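Local structure of extracellular solute-binding protein (Conexibacter woesei, 4P98) at residues A[27-32]-A[37-42]; A[88-93]-A[102-107]; A[249-254]-A[267-272]; A[271-276]-A[303-308]. The protein probably binds a small solute, perhaps a nucleoside as in PnrA-like relatives, and delivers it to an ABC transporter in the cell membrane. All coordinates share one frame; numbering follows the deposited sequence.

Contact 1: A[27-32]-A[37-42]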
loop_
_atom_site.group_PDB
_atom_site.type_symbol
_atom_site.label_atom_id
_atom_site.label_comp_id
_atom_site.label_asym_id
_atom_site.label_seq_id
_atom_site.Cartn_x
_atom_site.Cartn_y
_atom_site.Cartn_z
ATOM N N GLY A 27 -2.435 0.064 12.557
ATOM C CA GLY A 27 -3.843 -0.349 12.524
ATOM C C GLY A 27 -4.036 -1.842 12.625
ATOM O O GLY A 27 -3.231 -2.534 13.238
ATOM N N GLN A 28 -5.114 -2.327 12.018
ATOM C CA GLN A 28 -5.527 -3.716 12.119
ATOM C C GLN A 28 -5.039 -4.508 10.911
ATOM O O GLN A 28 -5.285 -4.120 9.760
ATOM C CB GLN A 28 -7.062 -3.814 12.198
ATOM C CG GLN A 28 -7.713 -2.953 13.286
ATOM C CD GLN A 28 -7.261 -3.332 14.674
ATOM O OE1 GLN A 28 -6.798 -2.489 15.455
ATOM N NE2 GLN A 28 -7.376 -4.609 14.992
ATOM N N THR A 29 -4.380 -5.632 11.171
ATOM C CA THR A 29 -3.817 -6.462 10.105
ATOM C C THR A 29 -4.867 -7.237 9.303
ATOM O O THR A 29 -4.540 -7.818 8.277
ATOM C CB THR A 29 -2.736 -7.429 10.632
ATOM O OG1 THR A 29 -3.290 -8.281 11.642
ATOM C CG2 THR A 29 -1.552 -6.648 11.201
ATOM N N ASN A 30 -6.125 -7.246 9.757
ATOM C CA ASN A 30 -7.221 -7.775 8.946
ATOM C C ASN A 30 -7.860 -6.694 8.045
ATOM O O ASN A 30 -8.948 -6.891 7.529
ATOM C CB ASN A 30 -8.287 -8.445 9.849
ATOM C CG ASN A 30 -9.017 -7.447 10.732
ATOM O OD1 ASN A 30 -8.753 -6.247 10.673
ATOM N ND2 ASN A 30 -9.939 -7.936 11.558
ATOM N N ASP A 31 -7.178 -5.561 7.846
ATOM C CA ASP A 31 -7.682 -4.488 6.958
ATOM C C ASP A 31 -7.637 -4.828 5.457
ATOM O O ASP A 31 -8.203 -4.101 4.633
ATOM C CB ASP A 31 -6.991 -3.139 7.240
ATOM C CG ASP A 31 -5.473 -3.112 6.890
ATOM O OD1 ASP A 31 -4.911 -4.084 6.359
ATOM O OD2 ASP A 31 -4.841 -2.070 7.150
ATOM N N GLY A 32 -6.974 -5.932 5.108
ATOM C CA GLY A 32 -6.777 -6.314 3.704
ATOM C C GLY A 32 -6.046 -5.257 2.885
ATOM O O GLY A 32 -6.202 -5.194 1.664
ATOM N N TRP A 37 -0.438 -5.824 4.569
ATOM C CA TRP A 37 0.774 -5.941 3.735
ATOM C C TRP A 37 2.019 -6.242 4.575
ATOM O O TRP A 37 2.866 -7.042 4.170
ATOM C CB TRP A 37 0.985 -4.700 2.876
ATOM C CG TRP A 37 -0.163 -4.388 1.931
ATOM C CD1 TRP A 37 -1.089 -5.270 1.435
ATOM C CD2 TRP A 37 -0.505 -3.109 1.393
ATOM N NE1 TRP A 37 -1.978 -4.617 0.617
ATOM C CE2 TRP A 37 -1.636 -3.292 0.565
ATOM C CE3 TRP A 37 0.043 -1.827 1.512
ATOM C CZ2 TRP A 37 -2.230 -2.243 -0.127
ATOM C CZ3 TRP A 37 -0.557 -0.780 0.816
ATOM C CH2 TRP A 37 -1.686 -0.997 0.020
ATOM N N ALA A 38 2.132 -5.615 5.739
ATOM C CA ALA A 38 3.231 -5.912 6.660
ATOM C C ALA A 38 3.103 -7.296 7.268
ATOM O O ALA A 38 4.092 -8.023 7.382
ATOM C CB ALA A 38 3.320 -4.864 7.746
ATOM N N ALA A 39 1.889 -7.656 7.672
ATOM C CA ALA A 39 1.640 -8.988 8.225
ATOM C C ALA A 39 1.971 -10.104 7.223
ATOM O O ALA A 39 2.542 -11.127 7.600
ATOM C CB ALA A 39 0.194 -9.112 8.696
ATOM N N GLU A 40 1.635 -9.894 5.952
ATOM C CA GLU A 40 1.876 -10.905 4.925
ATOM C C GLU A 40 3.378 -11.040 4.648
ATOM O O GLU A 40 3.888 -12.158 4.525
ATOM C CB GLU A 40 1.125 -10.600 3.638
ATOM C CG GLU A 40 1.213 -11.750 2.644
ATOM C CD GLU A 40 0.684 -11.409 1.276
ATOM O OE1 GLU A 40 1.504 -11.364 0.337
ATOM O OE2 GLU A 40 -0.542 -11.195 1.138
ATOM N N ALA A 41 4.080 -9.915 4.586
ATOM C CA ALA A 41 5.539 -9.934 4.452
ATOM C C ALA A 41 6.169 -10.656 5.642
ATOM O O ALA A 41 7.075 -11.481 5.475
ATOM C CB ALA A 41 6.093 -8.526 4.323
ATOM N N ALA A 42 5.663 -10.379 6.839
ATOM C CA ALA A 42 6.187 -11.015 8.036
ATOM C C ALA A 42 5.948 -12.536 8.046
ATOM O O ALA A 42 6.821 -13.300 8.476
ATOM C CB ALA A 42 5.609 -10.365 9.285
HETATM O O HOH W 1 -4.205 -6.188 -0.844
#
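The connection from strand 22-25 to helix 34-45, the first strand-to-helix loop of a periplasmic-binding-protein fold, curls back so that Thr29 rests on Ala39 in the body of the helix. CB of Thr29 lies 3.9 Å from CB of Ala39, and the CG2 methyl of Thr29 is equally near, so the threonine meets the alanine with its hydrocarbon side. Its first torsion (chi1 59°) places OG1 between the backbone N and the carbonyl carbon and keeps CG2 for the helix. Alanine suits this face, since its single methyl lets the loop come in until the two CA atoms, of Thr29 and Ala39, are 6.3 Å apart.

The fold-back begins with a type I turn from Gln28 to Asp31, closed by the bond from Asp31 N to Gln28 O. Asp31 then turns its carboxylate to the start of the helix, where OD1 accepts the backbone N-H groups of Ala33 and Ala36 and OD2 meets the amide of Asn35. Gly32 follows with positive phi (58°), a backbone shape that glycine adopts easily.

At the helix end of the loop the contact is wetter. A water molecule accepts from Trp37 NE1 at 3.1 Å, lying at the edge of the indole and in its plane, and gives a weak bond to Gly32 O at 3.4 Å. The indole also touches Leu246. On the far side of the loop, the hydroxyl of Ser229 bonds to Asp31 O and Gly32 pairs through its backbone with Ala230, in the connection that follows strand 225-226 of the second sheet.

Contact 2: A[88-93]-A[102-107]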
loop_
_atom_site.group_PDB
_atom_site.type_symbol
_atom_site.label_atom_id
_atom_site.label_comp_id
_atom_site.label_asym_id
_atom_site.label_seq_id
_atom_site.Cartn_x
_atom_site.Cartn_y
_atom_site.Cartn_z
ATOM N N GLU A 88 7.737 7.858 15.444
ATOM C CA GLU A 88 8.362 8.610 16.518
ATOM C C GLU A 88 8.670 7.730 17.747
ATOM O O GLU A 88 9.779 7.779 18.272
ATOM C CB GLU A 88 7.533 9.862 16.859
ATOM C CG GLU A 88 8.304 10.926 17.607
ATOM C CD GLU A 88 9.644 11.244 16.971
ATOM O OE1 GLU A 88 9.670 11.570 15.757
ATOM O OE2 GLU A 88 10.668 11.145 17.689
ATOM N N PRO A 89 7.718 6.892 18.188
ATOM C CA PRO A 89 8.031 5.948 19.275
ATOM C C PRO A 89 9.212 5.036 18.955
ATOM O O PRO A 89 10.071 4.811 19.816
ATOM C CB PRO A 89 6.757 5.122 19.413
ATOM C CG PRO A 89 5.680 5.944 18.827
ATOM C CD PRO A 89 6.271 6.964 17.915
ATOM N N ILE A 90 9.268 4.517 17.727
ATOM C CA ILE A 90 10.420 3.722 17.322
ATOM C C ILE A 90 11.711 4.513 17.504
ATOM O O ILE A 90 12.655 4.017 18.104
ATOM C CB ILE A 90 10.337 3.240 15.862
ATOM C CG1 ILE A 90 9.263 2.168 15.702
ATOM C CG2 ILE A 90 11.701 2.718 15.393
ATOM C CD1 ILE A 90 9.668 0.805 16.233
ATOM N N LEU A 91 11.751 5.745 17.009
ATOM C CA LEU A 91 12.993 6.518 17.068
ATOM C C LEU A 91 13.424 6.824 18.505
ATOM O O LEU A 91 14.607 6.833 18.798
ATOM C CB LEU A 91 12.877 7.817 16.276
ATOM C CG LEU A 91 12.579 7.654 14.785
ATOM C CD1 LEU A 91 12.307 9.010 14.180
ATOM C CD2 LEU A 91 13.746 6.996 14.081
ATOM N N ARG A 92 12.460 7.063 19.392
ATOM C CA ARG A 92 12.764 7.369 20.791
ATOM C C ARG A 92 13.337 6.166 21.539
ATOM O O ARG A 92 14.351 6.283 22.239
ATOM C CB ARG A 92 11.510 7.879 21.510
ATOM C CG ARG A 92 10.930 9.171 20.945
ATOM C CD ARG A 92 9.806 9.653 21.841
ATOM N NE ARG A 92 10.384 10.062 23.109
ATOM C CZ ARG A 92 10.894 11.262 23.348
ATOM N NH1 ARG A 92 10.851 12.215 22.421
ATOM N NH2 ARG A 92 11.434 11.518 24.530
ATOM N N VAL A 93 12.699 5.010 21.375
ATOM C CA VAL A 93 13.120 3.805 22.076
ATOM C C VAL A 93 14.452 3.304 21.521
ATOM O O VAL A 93 15.284 2.817 22.278
ATOM C CB VAL A 93 12.029 2.715 22.051
ATOM C CG1 VAL A 93 12.493 1.445 22.749
ATOM C CG2 VAL A 93 10.774 3.237 22.737
ATOM N N PHE A 102 16.003 -1.503 14.755
ATOM C CA PHE A 102 14.656 -0.963 14.596
ATOM C C PHE A 102 14.378 -0.517 13.169
ATOM O O PHE A 102 15.298 -0.129 12.444
ATOM C CB PHE A 102 14.462 0.238 15.520
ATOM C CG PHE A 102 14.621 -0.084 16.986
ATOM C CD1 PHE A 102 15.874 -0.121 17.578
ATOM C CD2 PHE A 102 13.506 -0.332 17.774
ATOM C CE1 PHE A 102 16.019 -0.424 18.925
ATOM C CE2 PHE A 102 13.641 -0.625 19.127
ATOM C CZ PHE A 102 14.890 -0.672 19.698
ATOM N N SER A 103 13.102 -0.555 12.790
ATOM C CA SER A 103 12.644 -0.030 11.505
ATOM C C SER A 103 11.485 0.922 11.713
ATOM O O SER A 103 10.608 0.676 12.548
ATOM C CB SER A 103 12.220 -1.163 10.586
ATOM O OG SER A 103 11.508 -0.692 9.457
ATOM N N ALA A 104 11.475 2.001 10.945
ATOM C CA ALA A 104 10.395 2.978 10.998
ATOM C C ALA A 104 10.034 3.403 9.586
ATOM O O ALA A 104 10.871 3.332 8.678
ATOM C CB ALA A 104 10.819 4.183 11.824
ATOM N N SER A 105 8.788 3.833 9.398
ATOM C CA SER A 105 8.334 4.311 8.103
ATOM C C SER A 105 7.907 5.747 8.200
ATOM O O SER A 105 7.533 6.214 9.269
ATOM C CB SER A 105 7.206 3.434 7.559
ATOM O OG SER A 105 5.992 3.553 8.308
ATOM N N GLY A 106 7.955 6.467 7.084
ATOM C CA GLY A 106 7.534 7.863 7.104
ATOM C C GLY A 106 7.711 8.549 5.776
ATOM O O GLY A 106 7.655 7.904 4.731
ATOM N N ASP A 107 7.934 9.859 5.825
ATOM C CA ASP A 107 8.158 10.640 4.606
ATOM C C ASP A 107 9.661 10.753 4.340
ATOM O O ASP A 107 10.467 10.192 5.095
ATOM C CB ASP A 107 7.439 11.998 4.666
ATOM C CG ASP A 107 7.978 12.930 5.729
ATOM O OD1 ASP A 107 9.158 12.819 6.125
ATOM O OD2 ASP A 107 7.201 13.810 6.158
#
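Ile90 drives its CG2 methyl into the strand between Phe102 and Ala104, the two residues whose side chains leave the strand on the helix side. The methyl is 3.7 Å from Phe102 CB and 4.0 Å from Ala104 CB. A chi1 of -71° sets CG1 beside the backbone N and leaves CG2 anti to it; together the two branches straddle the carbonyl of Ser103, whose O is 3.7 Å from Ile90 CG1. A beta-branched residue suits this place, offering two arms to one strand. Phe102 runs obliquely across Ile90 and extends its ring further along the helix, where Val93 CG1 meets CE2 of Phe102 at 4.3 Å. Ala104, with a single methyl, lets the strand lie near the helix. Replacing Ile90 with an alanine would probably leave a gap over Ala104 and the Ser103 carbonyl and let the Phe102 side chain shift. Ser103 points to the other side of the sheet, where its hydroxyl bonds to Tyr255 OH. The short axes approach to 8.0 Å and run nearly antiparallel, at 150°, the packing of a beta-alpha-beta unit in which helix 84-94 returns the chain from strand 78-82 to the parallel strand 101-105.

Contact 3: A[249-254]-A[267-272]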
loop_
_atom_site.group_PDB
_atom_site.type_symbol
_atom_site.label_atom_id
_atom_site.label_comp_id
_atom_site.label_asym_id
_atom_site.label_seq_id
_atom_site.Cartn_x
_atom_site.Cartn_y
_atom_site.Cartn_z
ATOM N N LEU A 249 8.500 -7.553 1.733
ATOM C CA LEU A 249 9.343 -8.728 1.979
ATOM C C LEU A 249 10.820 -8.468 1.636
ATOM O O LEU A 249 11.664 -8.758 2.461
ATOM C CB LEU A 249 8.803 -9.999 1.306
ATOM C CG LEU A 249 9.655 -11.242 1.564
ATOM C CD1 LEU A 249 9.731 -11.605 3.043
ATOM C CD2 LEU A 249 9.145 -12.414 0.747
ATOM N N PRO A 250 11.132 -7.886 0.456
ATOM C CA PRO A 250 12.571 -7.622 0.187
ATOM C C PRO A 250 13.234 -6.733 1.249
ATOM O O PRO A 250 14.382 -6.991 1.660
ATOM C CB PRO A 250 12.552 -6.921 -1.168
ATOM C CG PRO A 250 11.345 -7.494 -1.853
ATOM C CD PRO A 250 10.311 -7.675 -0.751
ATOM N N THR A 251 12.511 -5.717 1.712
ATOM C CA THR A 251 13.014 -4.849 2.770
ATOM C C THR A 251 13.273 -5.643 4.059
ATOM O O THR A 251 14.340 -5.535 4.659
ATOM C CB THR A 251 12.050 -3.676 3.032
ATOM O OG1 THR A 251 11.939 -2.879 1.848
ATOM C CG2 THR A 251 12.536 -2.808 4.192
ATOM N N TYR A 252 12.303 -6.449 4.476
ATOM C CA TYR A 252 12.459 -7.276 5.671
ATOM C C TYR A 252 13.589 -8.298 5.550
ATOM O O TYR A 252 14.316 -8.554 6.516
ATOM C CB TYR A 252 11.154 -8.015 5.982
ATOM C CG TYR A 252 10.012 -7.156 6.538
ATOM C CD1 TYR A 252 10.138 -5.781 6.727
ATOM C CD2 TYR A 252 8.786 -7.738 6.842
ATOM C CE1 TYR A 252 9.073 -5.022 7.210
ATOM C CE2 TYR A 252 7.726 -6.992 7.328
ATOM C CZ TYR A 252 7.874 -5.631 7.514
ATOM O OH TYR A 252 6.805 -4.888 8.000
ATOM N N GLN A 253 13.707 -8.915 4.377
ATOM C CA GLN A 253 14.812 -9.853 4.122
ATOM C C GLN A 253 16.161 -9.161 4.260
ATOM O O GLN A 253 17.095 -9.694 4.868
ATOM C CB GLN A 253 14.657 -10.488 2.743
ATOM C CG GLN A 253 13.524 -11.498 2.713
ATOM C CD GLN A 253 13.197 -11.973 1.319
ATOM O OE1 GLN A 253 13.304 -11.218 0.350
ATOM N NE2 GLN A 253 12.772 -13.221 1.210
ATOM N N SER A 254 16.236 -7.947 3.742
ATOM C CA SER A 254 17.452 -7.138 3.844
ATOM C C SER A 254 17.786 -6.832 5.309
ATOM O O SER A 254 18.960 -6.874 5.710
ATOM C CB SER A 254 17.317 -5.847 3.034
ATOM O OG SER A 254 18.503 -5.059 3.142
ATOM N N ARG A 267 19.982 2.644 6.778
ATOM C CA ARG A 267 19.466 2.387 5.441
ATOM C C ARG A 267 18.183 3.177 5.262
ATOM O O ARG A 267 17.362 3.268 6.198
ATOM C CB ARG A 267 19.193 0.900 5.252
ATOM C CG ARG A 267 19.125 0.447 3.797
ATOM C CD ARG A 267 20.504 0.491 3.115
ATOM N NE ARG A 267 21.470 -0.436 3.704
ATOM C CZ ARG A 267 21.543 -1.740 3.440
ATOM N NH1 ARG A 267 20.681 -2.321 2.599
ATOM N NH2 ARG A 267 22.482 -2.480 4.037
ATOM N N PHE A 268 18.018 3.789 4.093
ATOM C CA PHE A 268 16.754 4.419 3.777
ATOM C C PHE A 268 16.238 3.930 2.433
ATOM O O PHE A 268 16.810 4.225 1.382
ATOM C CB PHE A 268 16.821 5.949 3.816
ATOM C CG PHE A 268 15.473 6.582 3.823
ATOM C CD1 PHE A 268 14.685 6.521 4.955
ATOM C CD2 PHE A 268 14.960 7.203 2.690
ATOM C CE1 PHE A 268 13.419 7.069 4.970
ATOM C CE2 PHE A 268 13.694 7.762 2.703
ATOM C CZ PHE A 268 12.920 7.697 3.842
ATOM N N ASP A 269 15.139 3.189 2.493
ATOM C CA ASP A 269 14.585 2.523 1.323
ATOM C C ASP A 269 13.331 3.221 0.790
ATOM O O ASP A 269 12.422 3.597 1.556
ATOM C CB ASP A 269 14.292 1.059 1.680
ATOM C CG ASP A 269 15.535 0.299 2.104
ATOM O OD1 ASP A 269 16.543 0.372 1.359
ATOM O OD2 ASP A 269 15.520 -0.372 3.173
ATOM N N VAL A 270 13.283 3.404 -0.524
ATOM C CA VAL A 270 12.084 3.876 -1.175
ATOM C C VAL A 270 11.399 2.665 -1.820
ATOM O O VAL A 270 12.011 1.932 -2.605
ATOM C CB VAL A 270 12.393 4.947 -2.233
ATOM C CG1 VAL A 270 11.114 5.461 -2.860
ATOM C CG2 VAL A 270 13.160 6.106 -1.605
ATOM N N LEU A 271 10.143 2.432 -1.471
ATOM C CA LEU A 271 9.375 1.371 -2.112
ATOM C C LEU A 271 8.591 2.015 -3.235
ATOM O O LEU A 271 7.770 2.890 -2.993
ATOM C CB LEU A 271 8.454 0.663 -1.114
ATOM C CG LEU A 271 9.072 -0.497 -0.328
ATOM C CD1 LEU A 271 10.165 -0.016 0.615
ATOM C CD2 LEU A 271 7.978 -1.228 0.436
ATOM N N ALA A 272 8.866 1.607 -4.471
ATOM C CA ALA A 272 8.307 2.286 -5.642
ATOM C C ALA A 272 8.013 1.323 -6.789
ATOM O O ALA A 272 8.378 0.153 -6.740
ATOM C CB ALA A 272 9.266 3.382 -6.110
#
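Thr251 faces the edge strand with both of its branches, and each has its own neighbour there. OG1 lies 3.6 Å from the CD1 methyl of Leu271, while the CG2 methyl is 4.0 Å from OD2 of Asp269, whose side chain approaches from the opposite direction. With CG2 anti to the backbone N and OG1 beside it (chi1 -62°), the branches are divided between the two strand residues. The match is one of shape, since neither approach is a hydrogen bond. A small branched residue suits the position: it reaches the strand while the CA atoms of Thr251 and Asp269 stay 7.7 Å apart.

One turn later Ser254 OG comes within 3.5 Å of Arg267 NH1, again without a bond; the hydroxyl's partner is the amide of Gln258, one turn further on. Arg267 arrives there by folding its chain at chi2 and chi3, which brings the guanidinium back to the helix.

The next shell sets the backbones that carry these groups. The helix opens with Leu249 N bonded to Asp247 OD1, and Pro250 is at home in a first turn, where its missing N-H costs no helix bond. On the strand, Arg267 N bonds to Asp119 OD1, alternation sends Arg267, Asp269 and Leu271 to the helix side, and Trp121 touches both Asp269 and Leu271.

Strand 268-271 is the outermost strand of its parallel sheet and pairs with strand 118-123 through Gly120 and Thr122. Helix 249-261 covers one face of it, and Tyr252 on another side of that helix packs against Ala38 and Ala41 of helix 34-45.

Contact 4: A[271-276]-A[303-308]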
loop_
_atom_site.group_PDB
_atom_site.type_symbol
_atom_site.label_atom_id
_atom_site.label_comp_id
_atom_site.label_asym_id
_atom_site.label_seq_id
_atom_site.Cartn_x
_atom_site.Cartn_y
_atom_site.Cartn_z
ATOM N N LEU A 271 10.143 2.432 -1.471
ATOM C CA LEU A 271 9.375 1.371 -2.112
ATOM C C LEU A 271 8.591 2.015 -3.235
ATOM O O LEU A 271 7.770 2.890 -2.993
ATOM C CB LEU A 271 8.454 0.663 -1.114
ATOM C CG LEU A 271 9.072 -0.497 -0.328
ATOM C CD1 LEU A 271 10.165 -0.016 0.615
ATOM C CD2 LEU A 271 7.978 -1.228 0.436
ATOM N N ALA A 272 8.866 1.607 -4.471
ATOM C CA ALA A 272 8.307 2.286 -5.642
ATOM C C ALA A 272 8.013 1.323 -6.789
ATOM O O ALA A 272 8.378 0.153 -6.740
ATOM C CB ALA A 272 9.266 3.382 -6.110
ATOM N N LEU A 273 7.344 1.826 -7.830
ATOM C CA LEU A 273 7.012 0.990 -8.985
ATOM C C LEU A 273 8.271 0.511 -9.678
ATOM O O LEU A 273 8.386 -0.665 -10.022
ATOM C CB LEU A 273 6.147 1.757 -9.978
ATOM C CG LEU A 273 4.725 2.067 -9.514
ATOM C CD1 LEU A 273 4.117 3.160 -10.374
ATOM C CD2 LEU A 273 3.882 0.807 -9.551
ATOM N N GLY A 274 9.226 1.424 -9.829
ATOM C CA GLY A 274 10.494 1.134 -10.487
ATOM C C GLY A 274 11.306 0.003 -9.892
ATOM O O GLY A 274 11.957 -0.724 -10.617
ATOM N N ASN A 275 11.278 -0.148 -8.571
ATOM C CA ASN A 275 12.030 -1.213 -7.883
ATOM C C ASN A 275 11.178 -2.375 -7.340
ATOM O O ASN A 275 11.673 -3.192 -6.560
ATOM C CB ASN A 275 12.888 -0.610 -6.753
ATOM C CG ASN A 275 12.063 0.182 -5.739
ATOM O OD1 ASN A 275 10.925 -0.143 -5.470
ATOM N ND2 ASN A 275 12.647 1.239 -5.194
ATOM N N ARG A 276 9.910 -2.450 -7.753
ATOM C CA ARG A 276 8.977 -3.518 -7.316
ATOM C C ARG A 276 8.682 -3.501 -5.797
ATOM O O ARG A 276 8.278 -4.510 -5.208
ATOM C CB ARG A 276 9.433 -4.895 -7.833
ATOM C CG ARG A 276 9.557 -4.920 -9.366
ATOM C CD ARG A 276 9.781 -6.317 -9.949
ATOM N NE ARG A 276 8.974 -7.327 -9.266
ATOM C CZ ARG A 276 7.719 -7.665 -9.571
ATOM N NH1 ARG A 276 7.069 -7.095 -10.588
ATOM N NH2 ARG A 276 7.103 -8.590 -8.840
ATOM N N GLU A 303 9.804 -1.077 -15.628
ATOM C CA GLU A 303 11.137 -0.996 -16.261
ATOM C C GLU A 303 11.405 0.413 -16.803
ATOM O O GLU A 303 12.494 0.963 -16.621
ATOM C CB GLU A 303 11.237 -2.062 -17.363
ATOM C CG GLU A 303 11.213 -3.486 -16.822
ATOM C CD GLU A 303 10.812 -4.547 -17.850
ATOM O OE1 GLU A 303 10.716 -4.237 -19.057
ATOM O OE2 GLU A 303 10.598 -5.711 -17.442
ATOM N N ARG A 304 10.401 1.015 -17.436
ATOM C CA ARG A 304 10.515 2.401 -17.894
ATOM C C ARG A 304 10.751 3.378 -16.747
ATOM O O ARG A 304 11.500 4.349 -16.893
ATOM C CB ARG A 304 9.286 2.827 -18.700
ATOM C CG ARG A 304 9.117 2.055 -20.004
ATOM C CD ARG A 304 8.206 2.777 -20.991
ATOM N NE ARG A 304 6.846 2.988 -20.484
ATOM C CZ ARG A 304 5.898 2.050 -20.401
ATOM N NH1 ARG A 304 6.132 0.794 -20.777
ATOM N NH2 ARG A 304 4.697 2.378 -19.928
ATOM N N LEU A 305 10.118 3.131 -15.604
ATOM C CA LEU A 305 10.353 3.962 -14.425
ATOM C C LEU A 305 11.745 3.717 -13.853
ATOM O O LEU A 305 12.438 4.657 -13.443
ATOM C CB LEU A 305 9.276 3.701 -13.364
ATOM C CG LEU A 305 7.917 4.263 -13.788
ATOM C CD1 LEU A 305 6.778 3.659 -12.979
ATOM C CD2 LEU A 305 7.889 5.767 -13.672
ATOM N N ALA A 306 12.159 2.458 -13.817
ATOM C CA ALA A 306 13.495 2.117 -13.300
ATOM C C ALA A 306 14.611 2.818 -14.096
ATOM O O ALA A 306 15.597 3.259 -13.519
ATOM C CB ALA A 306 13.698 0.608 -13.313
ATOM N N SER A 307 14.432 2.934 -15.411
ATOM C CA SER A 307 15.460 3.508 -16.290
ATOM C C SER A 307 15.442 5.030 -16.315
ATOM O O SER A 307 16.462 5.673 -16.606
ATOM C CB SER A 307 15.277 2.991 -17.703
ATOM O OG SER A 307 14.113 3.542 -18.283
ATOM N N GLY A 308 14.279 5.606 -16.021
ATOM C CA GLY A 308 14.098 7.047 -16.095
ATOM C C GLY A 308 13.553 7.483 -17.435
ATOM O O GLY A 308 13.382 8.678 -17.656
#
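Leu305 and Ala306, in the last turn of helix 294-307, receive the bend made by Leu273 and Gly274. The turn they belong to starts at Glu303, whose carbonyl O takes the N-H of Ser307. Arg304 faces another way and lays its side chain on Phe134 of helix 125-137.

Leu305 is the main residue on the helix side. Its CD1 methyl stands 3.6 Å from CB of Leu273 and 3.8 Å from CD1 of the same leucine, the two side chains meeting at a slant. CG of Leu305 is anti to its carbonyl carbon (chi1 -71°), which lets CD1 reach Leu273 while CB stays 4.0 Å from Gly274 CA. Ala306 comes next, its methyl against Gly274 O at 3.5 Å. The backbones are unusually near here: the CA atoms of Gly274 and Ala306 are 4.2 Å apart, and glycine and alanine put little bulk between them. Gly308 ends the helix with positive phi (93°), where a CB would crowd the preceding carbonyl O.

The opposing bend is a type I turn from Leu273 to Arg276, braced by Asn275, whose amide reaches back to the residues leading into it. Asn275 OD1 accepts the N-H of Ala272 at 2.9 Å, with the donor tilted 20° from the carbonyl plane, and Asn275 ND2 bonds to Val270 O.

No hydrogen bond joins the two segments directly, so their contact rests on van der Waals packing; bonds beside it anchor the bend, Leu273 O to Ser302 OG of the same helix 294-307 and Leu273 N to Gln127 OE1 of helix 125-137.

In the fold
From the N terminus, contact 1 closes the short loop leading into helix 34-45. Contact 2 closes the return from helix 84-94 to strand 101-105 within the same parallel sheet. The chain then builds the second sheet before contact 3 closes the connection from helix 249-261 to strand 268-271, the outermost strand of the first. Contact 4 closes a longer excursion that includes the first part of helix 294-307, tying the bend after that edge strand to the helix's end; it shares Leu271 and Ala272 with contact 3. None nests within or crosses another. Contacts 1 and 3 touch where Ala38 and Ala41 meet Tyr252, and contacts 2 and 3 where Asp107 meets Phe268. Contacts 1 and 4 lie on opposite sides of the chain's centre.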